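Local coordinates for oligogalacturonate lyase (Yersinia enterocolitica subsp. enterocolitica, PDB 3PE7), which cleaves pectin-derived oligogalacturonates by beta-elimination in the cytoplasm, and carries a bound manganese ion on a seven-bladed beta-propeller, at residues 211-219 with 230-240; 43-52 with 63-72. All coordinates share one frame; numbering follows the deposited sequence.

Interaction 1. Residues 211-219 with 230-240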
loop_
_atom_site.group_PDB
_atom_site.type_symbol
_atom_site.label_atom_id
_atom_site.label_comp_id
_atom_site.label_asym_id
_atom_site.label_seq_id
_atom_site.Cartn_x
_atom_site.Cartn_y
_atom_site.Cartn_z
ATOM N N HIS A 211 16.447 -6.357 -6.574
ATOM C CA HIS A 211 16.809 -6.355 -5.155
ATOM C C HIS A 211 18.292 -6.579 -4.904
ATOM O O HIS A 211 18.866 -6.018 -3.956
ATOM C CB HIS A 211 15.991 -7.415 -4.390
ATOM C CG HIS A 211 16.255 -8.820 -4.835
ATOM N ND1 HIS A 211 17.147 -9.650 -4.193
ATOM C CD2 HIS A 211 15.745 -9.540 -5.866
ATOM C CE1 HIS A 211 17.180 -10.821 -4.808
ATOM N NE2 HIS A 211 16.335 -10.782 -5.825
ATOM N N ASP A 212 18.906 -7.407 -5.745
ATOM C CA ASP A 212 20.291 -7.805 -5.560
ATOM C C ASP A 212 21.275 -6.923 -6.333
ATOM O O ASP A 212 22.491 -7.122 -6.255
ATOM C CB ASP A 212 20.480 -9.297 -5.904
ATOM C CG ASP A 212 20.025 -9.653 -7.324
ATOM O OD1 ASP A 212 19.081 -9.024 -7.853
ATOM O OD2 ASP A 212 20.612 -10.598 -7.909
ATOM N N LEU A 213 20.752 -5.939 -7.058
ATOM C CA LEU A 213 21.601 -5.062 -7.861
ATOM C C LEU A 213 21.697 -3.637 -7.339
ATOM O O LEU A 213 22.736 -2.995 -7.499
ATOM C CB LEU A 213 21.155 -5.052 -9.327
ATOM C CG LEU A 213 21.270 -6.390 -10.073
ATOM C CD1 LEU A 213 20.839 -6.194 -11.517
ATOM C CD2 LEU A 213 22.681 -6.985 -10.002
ATOM N N VAL A 214 20.631 -3.145 -6.713
ATOM C CA VAL A 214 20.623 -1.763 -6.243
ATOM C C VAL A 214 21.741 -1.536 -5.220
ATOM O O VAL A 214 22.005 -2.402 -4.379
ATOM C CB VAL A 214 19.232 -1.317 -5.695
ATOM C CG1 VAL A 214 18.199 -1.323 -6.815
ATOM C CG2 VAL A 214 18.756 -2.201 -4.527
ATOM N N ASP A 215 22.405 -0.386 -5.327
ATOM C CA ASP A 215 23.415 0.051 -4.356
ATOM C C ASP A 215 22.887 -0.030 -2.911
ATOM O O ASP A 215 23.512 -0.631 -2.030
ATOM C CB ASP A 215 23.956 1.463 -4.704
ATOM C CG ASP A 215 22.864 2.574 -4.711
ATOM O OD1 ASP A 215 23.249 3.762 -4.581
ATOM O OD2 ASP A 215 21.646 2.305 -4.847
ATOM N N ALA A 216 21.717 0.554 -2.695
ATOM C CA ALA A 216 21.021 0.475 -1.417
ATOM C C ALA A 216 19.566 0.763 -1.686
ATOM O O ALA A 216 19.225 1.674 -2.449
ATOM C CB ALA A 216 21.591 1.477 -0.410
ATOM N N ARG A 217 18.706 -0.036 -1.070
ATOM C CA ARG A 217 17.287 0.089 -1.267
ATOM C C ARG A 217 16.752 1.377 -0.652
ATOM O O ARG A 217 16.111 2.158 -1.322
ATOM C CB ARG A 217 16.582 -1.099 -0.628
ATOM C CG ARG A 217 15.496 -1.674 -1.449
ATOM C CD ARG A 217 14.192 -0.946 -1.388
ATOM N NE ARG A 217 13.598 -1.091 -2.691
ATOM C CZ ARG A 217 12.305 -1.033 -2.991
ATOM N NH1 ARG A 217 11.382 -0.809 -2.069
ATOM N NH2 ARG A 217 11.951 -1.193 -4.252
ATOM N N MET A 218 17.032 1.589 0.631
ATOM C CA MET A 218 16.270 2.535 1.441
ATOM C C MET A 218 17.060 3.804 1.752
ATOM O O MET A 218 18.209 3.743 2.190
ATOM C CB MET A 218 15.837 1.883 2.761
ATOM C CG MET A 218 14.906 0.680 2.624
ATOM S SD MET A 218 14.835 -0.256 4.188
ATOM C CE MET A 218 13.794 0.760 5.179
ATOM N N TRP A 219 16.402 4.936 1.538
ATOM C CA TRP A 219 16.996 6.259 1.730
ATOM C C TRP A 219 16.070 7.172 2.513
ATOM O O TRP A 219 14.848 6.981 2.539
ATOM C CB TRP A 219 17.299 6.895 0.363
ATOM C CG TRP A 219 18.327 6.101 -0.382
ATOM C CD1 TRP A 219 18.123 4.922 -1.043
ATOM C CD2 TRP A 219 19.729 6.389 -0.498
ATOM N NE1 TRP A 219 19.298 4.474 -1.581
ATOM C CE2 TRP A 219 20.301 5.353 -1.263
ATOM C CE3 TRP A 219 20.555 7.439 -0.044
ATOM C CZ2 TRP A 219 21.669 5.314 -1.584
ATOM C CZ3 TRP A 219 21.929 7.403 -0.372
ATOM C CH2 TRP A 219 22.458 6.345 -1.134
ATOM N N LYS A 230 21.462 7.056 3.328
ATOM C CA LYS A 230 20.890 5.718 3.332
ATOM C C LYS A 230 20.482 5.292 4.736
ATOM O O LYS A 230 21.119 5.657 5.737
ATOM C CB LYS A 230 21.813 4.689 2.668
ATOM C CG LYS A 230 23.200 4.568 3.199
ATOM C CD LYS A 230 23.997 3.510 2.400
ATOM C CE LYS A 230 24.116 3.841 0.930
ATOM N NZ LYS A 230 25.144 2.963 0.280
ATOM N N VAL A 231 19.404 4.520 4.799
ATOM C CA VAL A 231 18.916 3.956 6.061
ATOM C C VAL A 231 19.935 2.958 6.615
ATOM O O VAL A 231 20.196 2.914 7.826
ATOM C CB VAL A 231 17.518 3.315 5.843
ATOM C CG1 VAL A 231 17.100 2.444 7.046
ATOM C CG2 VAL A 231 16.485 4.398 5.557
ATOM N N LYS A 232 20.535 2.174 5.727
ATOM C CA LYS A 232 21.608 1.269 6.126
ATOM C C LYS A 232 22.540 0.994 4.957
ATOM O O LYS A 232 22.166 1.195 3.798
ATOM C CB LYS A 232 21.049 -0.047 6.680
ATOM C CG LYS A 232 20.644 -1.067 5.616
ATOM C CD LYS A 232 19.989 -2.285 6.225
ATOM C CE LYS A 232 20.979 -3.116 7.040
ATOM N NZ LYS A 232 20.279 -4.312 7.651
ATOM N N THR A 233 23.750 0.551 5.282
ATOM C CA THR A 233 24.623 -0.069 4.303
ATOM C C THR A 233 24.291 -1.561 4.279
ATOM O O THR A 233 24.341 -2.236 5.315
ATOM C CB THR A 233 26.094 0.146 4.655
ATOM O OG1 THR A 233 26.355 1.553 4.698
ATOM C CG2 THR A 233 26.997 -0.502 3.607
ATOM N N HIS A 234 23.930 -2.059 3.099
ATOM C CA HIS A 234 23.659 -3.484 2.909
ATOM C C HIS A 234 24.913 -4.293 3.214
ATOM O O HIS A 234 26.016 -3.955 2.754
ATOM C CB HIS A 234 23.256 -3.780 1.461
ATOM C CG HIS A 234 21.895 -3.285 1.072
ATOM N ND1 HIS A 234 21.043 -4.011 0.264
ATOM C CD2 HIS A 234 21.244 -2.131 1.361
ATOM C CE1 HIS A 234 19.930 -3.325 0.071
ATOM N NE2 HIS A 234 20.027 -2.181 0.725
ATOM N N ALA A 235 24.745 -5.355 3.988
ATOM C CA ALA A 235 25.813 -6.327 4.146
ATOM C C ALA A 235 25.974 -7.082 2.847
ATOM O O ALA A 235 25.111 -7.012 1.946
ATOM C CB ALA A 235 25.521 -7.278 5.296
ATOM N N GLU A 236 27.085 -7.804 2.735
ATOM C CA GLU A 236 27.356 -8.573 1.536
ATOM C C GLU A 236 26.264 -9.609 1.330
ATOM O O GLU A 236 25.940 -10.367 2.251
ATOM C CB GLU A 236 28.729 -9.257 1.632
ATOM C CG GLU A 236 29.240 -9.768 0.301
ATOM C CD GLU A 236 29.451 -8.657 -0.711
ATOM O OE1 GLU A 236 29.246 -8.907 -1.925
ATOM O OE2 GLU A 236 29.821 -7.532 -0.296
ATOM N N GLY A 237 25.704 -9.632 0.125
ATOM C CA GLY A 237 24.596 -10.535 -0.209
ATOM C C GLY A 237 23.223 -10.161 0.351
ATOM O O GLY A 237 22.276 -10.932 0.205
ATOM N N GLU A 238 23.118 -8.990 0.986
ATOM C CA GLU A 238 21.864 -8.574 1.664
ATOM C C GLU A 238 20.933 -7.829 0.725
ATOM O O GLU A 238 21.358 -6.901 0.007
ATOM C CB GLU A 238 22.146 -7.718 2.900
ATOM C CG GLU A 238 20.853 -7.293 3.646
ATOM C CD GLU A 238 21.076 -6.423 4.875
ATOM O OE1 GLU A 238 20.107 -6.298 5.663
ATOM O OE2 GLU A 238 22.182 -5.866 5.056
ATOM N N SER A 239 19.667 -8.252 0.741
ATOM C CA SER A 239 18.572 -7.568 0.060
ATOM C C SER A 239 17.665 -6.998 1.145
ATOM O O SER A 239 17.522 -7.609 2.209
ATOM C CB SER A 239 17.763 -8.552 -0.798
ATOM O OG SER A 239 18.520 -9.012 -1.915
ATOM N N CYS A 240 17.105 -5.822 0.885
ATOM C CA CYS A 240 16.175 -5.157 1.792
ATOM C C CYS A 240 14.946 -4.722 0.993
ATOM O O CYS A 240 15.070 -4.143 -0.091
ATOM C CB CYS A 240 16.830 -3.937 2.439
ATOM S SG CYS A 240 18.345 -4.292 3.343
HETATM O O HOH W 1 17.686 -4.791 -1.848
HETATM O O HOH W 2 24.511 -0.413 0.543
HETATM O O HOH W 3 18.290 -0.462 2.121
HETATM O O HOH W 4 19.569 1.569 2.968
#

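Interaction 2. Residues 43-52 with 63-72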
loop_
_atom_site.group_PDB
_atom_site.type_symbol
_atom_site.label_atom_id
_atom_site.label_comp_id
_atom_site.label_asym_id
_atom_site.label_seq_id
_atom_site.Cartn_x
_atom_site.Cartn_y
_atom_site.Cartn_z
ATOM N N PHE A 43 -10.049 2.741 6.015
ATOM C CA PHE A 43 -11.120 2.738 6.995
ATOM C C PHE A 43 -11.307 4.135 7.560
ATOM O O PHE A 43 -10.335 4.818 7.802
ATOM C CB PHE A 43 -10.799 1.806 8.164
ATOM C CG PHE A 43 -10.909 0.363 7.832
ATOM C CD1 PHE A 43 -12.144 -0.281 7.861
ATOM C CD2 PHE A 43 -9.756 -0.364 7.523
ATOM C CE1 PHE A 43 -12.232 -1.664 7.575
ATOM C CE2 PHE A 43 -9.839 -1.720 7.207
ATOM C CZ PHE A 43 -11.071 -2.369 7.247
ATOM N N THR A 44 -12.553 4.541 7.791
ATOM C CA THR A 44 -12.797 5.776 8.553
ATOM C C THR A 44 -12.316 5.553 9.999
ATOM O O THR A 44 -12.143 4.421 10.428
ATOM C CB THR A 44 -14.271 6.230 8.509
ATOM O OG1 THR A 44 -15.149 5.167 8.899
ATOM C CG2 THR A 44 -14.629 6.678 7.103
ATOM N N ARG A 45 -12.099 6.633 10.732
ATOM C CA ARG A 45 -11.495 6.524 12.070
ATOM C C ARG A 45 -12.274 5.623 13.027
ATOM O O ARG A 45 -11.666 4.912 13.834
ATOM C CB ARG A 45 -11.306 7.910 12.675
ATOM C CG ARG A 45 -10.227 8.720 11.971
ATOM C CD ARG A 45 -10.234 10.186 12.463
ATOM N NE ARG A 45 -11.479 10.865 12.151
ATOM C CZ ARG A 45 -11.731 12.127 12.493
ATOM N NH1 ARG A 45 -10.812 12.831 13.146
ATOM N NH2 ARG A 45 -12.898 12.674 12.191
ATOM N N ASP A 46 -13.599 5.635 12.930
ATOM C CA ASP A 46 -14.424 4.811 13.811
ATOM C C ASP A 46 -14.628 3.376 13.298
ATOM O O ASP A 46 -15.372 2.598 13.888
ATOM C CB ASP A 46 -15.763 5.497 14.133
ATOM C CG ASP A 46 -16.777 5.405 13.008
ATOM O OD1 ASP A 46 -16.425 5.019 11.860
ATOM O OD2 ASP A 46 -17.958 5.734 13.285
ATOM N N GLY A 47 -13.976 3.048 12.185
ATOM C CA GLY A 47 -13.996 1.684 11.645
ATOM C C GLY A 47 -15.296 1.293 10.959
ATOM O O GLY A 47 -15.464 0.130 10.598
ATOM N N SER A 48 -16.206 2.249 10.748
ATOM C CA SER A 48 -17.546 1.907 10.260
ATOM C C SER A 48 -17.694 1.926 8.751
ATOM O O SER A 48 -18.652 1.380 8.224
ATOM C CB SER A 48 -18.633 2.809 10.893
ATOM O OG SER A 48 -18.533 4.142 10.436
ATOM N N LYS A 49 -16.784 2.611 8.075
ATOM C CA LYS A 49 -16.859 2.701 6.612
ATOM C C LYS A 49 -15.534 2.317 5.969
ATOM O O LYS A 49 -14.469 2.502 6.572
ATOM C CB LYS A 49 -17.340 4.086 6.184
ATOM C CG LYS A 49 -18.833 4.334 6.537
ATOM C CD LYS A 49 -19.190 5.807 6.418
ATOM C CE LYS A 49 -20.601 6.057 6.941
ATOM N NZ LYS A 49 -20.727 5.677 8.385
ATOM N N LEU A 50 -15.602 1.770 4.750
ATOM C CA LEU A 50 -14.406 1.231 4.086
ATOM C C LEU A 50 -14.356 1.608 2.604
ATOM O O LEU A 50 -15.278 1.319 1.855
ATOM C CB LEU A 50 -14.366 -0.296 4.241
ATOM C CG LEU A 50 -13.290 -1.085 3.478
ATOM C CD1 LEU A 50 -11.894 -0.686 3.949
ATOM C CD2 LEU A 50 -13.512 -2.585 3.623
ATOM N N LEU A 51 -13.268 2.259 2.213
ATOM C CA LEU A 51 -12.942 2.584 0.821
ATOM C C LEU A 51 -12.419 1.332 0.108
ATOM O O LEU A 51 -11.547 0.636 0.641
ATOM C CB LEU A 51 -11.813 3.615 0.811
ATOM C CG LEU A 51 -11.338 4.099 -0.575
ATOM C CD1 LEU A 51 -12.414 4.956 -1.242
ATOM C CD2 LEU A 51 -10.031 4.873 -0.444
ATOM N N PHE A 52 -12.921 1.088 -1.099
ATOM C CA PHE A 52 -12.445 -0.036 -1.927
ATOM C C PHE A 52 -12.664 0.224 -3.423
ATOM O O PHE A 52 -13.305 1.196 -3.822
ATOM C CB PHE A 52 -13.069 -1.370 -1.482
ATOM C CG PHE A 52 -14.500 -1.554 -1.883
ATOM C CD1 PHE A 52 -14.812 -2.350 -2.977
ATOM C CD2 PHE A 52 -15.553 -0.944 -1.164
ATOM C CE1 PHE A 52 -16.143 -2.550 -3.374
ATOM C CE2 PHE A 52 -16.900 -1.130 -1.544
ATOM C CZ PHE A 52 -17.200 -1.931 -2.659
ATOM N N TYR A 63 -15.489 2.962 -4.303
ATOM C CA TYR A 63 -16.731 2.827 -3.559
ATOM C C TYR A 63 -16.463 3.035 -2.084
ATOM O O TYR A 63 -15.356 2.786 -1.624
ATOM C CB TYR A 63 -17.326 1.424 -3.759
ATOM C CG TYR A 63 -17.805 1.201 -5.161
ATOM C CD1 TYR A 63 -19.158 1.311 -5.484
ATOM C CD2 TYR A 63 -16.902 0.896 -6.179
ATOM C CE1 TYR A 63 -19.596 1.144 -6.810
ATOM C CE2 TYR A 63 -17.326 0.734 -7.497
ATOM C CZ TYR A 63 -18.678 0.846 -7.797
ATOM O OH TYR A 63 -19.096 0.683 -9.100
ATOM N N LEU A 64 -17.470 3.521 -1.348
ATOM C CA LEU A 64 -17.384 3.541 0.109
ATOM C C LEU A 64 -18.426 2.588 0.655
ATOM O O LEU A 64 -19.635 2.747 0.406
ATOM C CB LEU A 64 -17.606 4.965 0.664
ATOM C CG LEU A 64 -17.263 5.149 2.142
ATOM C CD1 LEU A 64 -15.748 5.146 2.357
ATOM C CD2 LEU A 64 -17.845 6.463 2.659
ATOM N N LEU A 65 -17.968 1.593 1.403
ATOM C CA LEU A 65 -18.846 0.568 1.952
ATOM C C LEU A 65 -19.177 0.902 3.409
ATOM O O LEU A 65 -18.262 1.067 4.237
ATOM C CB LEU A 65 -18.171 -0.816 1.867
ATOM C CG LEU A 65 -18.835 -2.028 2.524
ATOM C CD1 LEU A 65 -20.272 -2.245 2.058
ATOM C CD2 LEU A 65 -17.989 -3.288 2.285
ATOM N N ASP A 66 -20.472 1.018 3.703
ATOM C CA ASP A 66 -20.941 1.168 5.090
ATOM C C ASP A 66 -21.028 -0.244 5.675
ATOM O O ASP A 66 -21.844 -1.051 5.244
ATOM C CB ASP A 66 -22.292 1.879 5.150
ATOM C CG ASP A 66 -22.723 2.200 6.571
ATOM O OD1 ASP A 66 -22.661 1.312 7.447
ATOM O OD2 ASP A 66 -23.149 3.350 6.812
ATOM N N LEU A 67 -20.171 -0.536 6.646
ATOM C CA LEU A 67 -20.047 -1.903 7.163
ATOM C C LEU A 67 -21.202 -2.314 8.071
ATOM O O LEU A 67 -21.392 -3.495 8.342
ATOM C CB LEU A 67 -18.695 -2.102 7.866
ATOM C CG LEU A 67 -17.450 -1.935 6.983
ATOM C CD1 LEU A 67 -16.223 -1.814 7.873
ATOM C CD2 LEU A 67 -17.292 -3.095 6.023
ATOM N N ASN A 68 -21.975 -1.333 8.527
ATOM C CA ASN A 68 -23.139 -1.615 9.358
ATOM C C ASN A 68 -24.367 -1.856 8.493
ATOM O O ASN A 68 -25.170 -2.755 8.737
ATOM C CB ASN A 68 -23.370 -0.460 10.334
ATOM C CG ASN A 68 -22.294 -0.376 11.403
ATOM O OD1 ASN A 68 -21.666 0.664 11.578
ATOM N ND2 ASN A 68 -22.052 -1.476 12.096
ATOM N N THR A 69 -24.475 -1.073 7.434
ATOM C CA THR A 69 -25.659 -1.063 6.613
ATOM C C THR A 69 -25.491 -2.018 5.417
ATOM O O THR A 69 -26.472 -2.460 4.802
ATOM C CB THR A 69 -25.914 0.403 6.233
ATOM O OG1 THR A 69 -27.306 0.711 6.286
ATOM C CG2 THR A 69 -25.304 0.775 4.950
ATOM N N GLN A 70 -24.232 -2.345 5.129
ATOM C CA GLN A 70 -23.819 -3.180 3.990
ATOM C C GLN A 70 -24.134 -2.524 2.646
ATOM O O GLN A 70 -24.216 -3.194 1.637
ATOM C CB GLN A 70 -24.369 -4.614 4.097
ATOM C CG GLN A 70 -23.942 -5.251 5.415
ATOM C CD GLN A 70 -24.404 -6.671 5.632
ATOM O OE1 GLN A 70 -24.290 -7.190 6.749
ATOM N NE2 GLN A 70 -24.930 -7.313 4.586
ATOM N N VAL A 71 -24.279 -1.201 2.642
ATOM C CA VAL A 71 -24.480 -0.475 1.396
ATOM C C VAL A 71 -23.187 0.163 0.924
ATOM O O VAL A 71 -22.483 0.798 1.707
ATOM C CB VAL A 71 -25.616 0.592 1.532
ATOM C CG1 VAL A 71 -25.698 1.472 0.277
ATOM C CG2 VAL A 71 -26.951 -0.098 1.802
ATOM N N ALA A 72 -22.870 -0.044 -0.360
ATOM C CA ALA A 72 -21.720 0.591 -1.002
ATOM C C ALA A 72 -22.194 1.754 -1.869
ATOM O O ALA A 72 -23.115 1.607 -2.679
ATOM C CB ALA A 72 -20.999 -0.414 -1.852
HETATM O O HOH W 5 -21.923 2.957 9.487
#

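Interaction 1. Residues 211-219 with 230-240
His234 NE2 is held by two partners: the backbone N of Arg217 donates to it at 3.1 Å, and a water that also accepts from Met218 N lies beside it. The Arg217 bond is straight (172°) but meets the imidazole 36° out of its plane. His234 ND1 donates to Glu238 O, which helps fix the ring's rotation and is consistent with NE2 accepting from Arg217; Cys240 SG packs 3.7 Å above the ring plane, on the face turned from Asp215 O. At one end His211 ND1 meets Ser239 OG at 2.7 Å, in the plane of the ring and almost straight. At the other, Val231 N donates to Met218 O, and the CB atoms of these two residues touch at 3.8 Å. Trp219 and Lys230 form an antiparallel non-hydrogen-bonded pair; Lys230 CB sits over the six-membered ring, 3.9 Å from the centroid, while the bend at chi3 (60°) brings CE within 3.7 Å of Ala216 CB. The Arg217 guanidinium turns away to Glu243 and Glu208. This is a beta-propeller blade junction: pairing of strands 218-222 and 229-230 within one blade passes to the first strand, 238-245, of the next.

Interaction 2. Residues 43-52 with 63-72
Phe52 and Tyr63 are paired at one end of an antiparallel ladder, and the CB of Tyr63 lies over the face of the Phe52 ring, off its centre, a CH-pi contact 3.8 Å from the centroid. A chi1 of 75° tucks the Phe52 ring over its own backbone and swings it across to the partner strand. Its CE2 then reaches Leu65 CB at 3.7 Å, and Ala72 CB comes up to the ring edge. The two ring planes are only 27° apart, but the rings are displaced until little of one covers the other; Tyr63 offers its CB rather than its ring. Paired backbone bonds join Phe52 to Tyr63 and Leu50 to Leu65, and a further bond from Leu67 N to Ser48 O extends the ladder into the turn.

At that end Leu67 is the bump: its CD1 lies 3.4 Å from Gly47 O and 4.0 Å from Phe43 CE1, at the edge of a ring one face of which carries Leu50 CD1. Lys49, Leu51, Leu64 and Asp66 occupy the other face of the hairpin. Leu64 lies against both Lys49 and Leu51 of the partner strand, CD2 against Lys49 CD at 4.0 Å and CD1 over the backbone N of Leu51. The Lys49 chain stays extended until a bend at chi4 brings NZ toward Asp66 OD2, a long salt bridge of 3.7 Å. One water ties Lys49 NZ to Asp66 OD1 and Asn68 OD1. Asp66 OD1 also takes the backbone N-H groups of Asn68 and Thr69, an Asx turn widened into an Asx motif, at the bend after the strand.

Strands 33-34, 49-54, 61-66 and 71-74 form the blade, and 6-8 adds to its outer edge beside 71-74; Leu50 and Phe52 pack against Leu377 of strand 376-381 in the next sheet.

How the interactions relate
Interactions 1 and 2 lie on opposite sides of the chain's centre, their own centres 39 Å apart and their nearest atoms about 22 Å apart, so neither touches the other. They show two levels of the same fold: 43-52 with 63-72 is pairing within one blade, whereas 211-219 with 230-240 starts in one blade and passes to the next. Interaction 1 is the nearer to the manganese site of His287, Gln350, His353 and His355, with the Arg217 side chain about 11 Å from the ion; its Val231 side chain is about 12 Å from a calcium ion. Interaction 2 approaches the other calcium, bound by Met1 and Asp57, about 8 Å from the Tyr63 side chain.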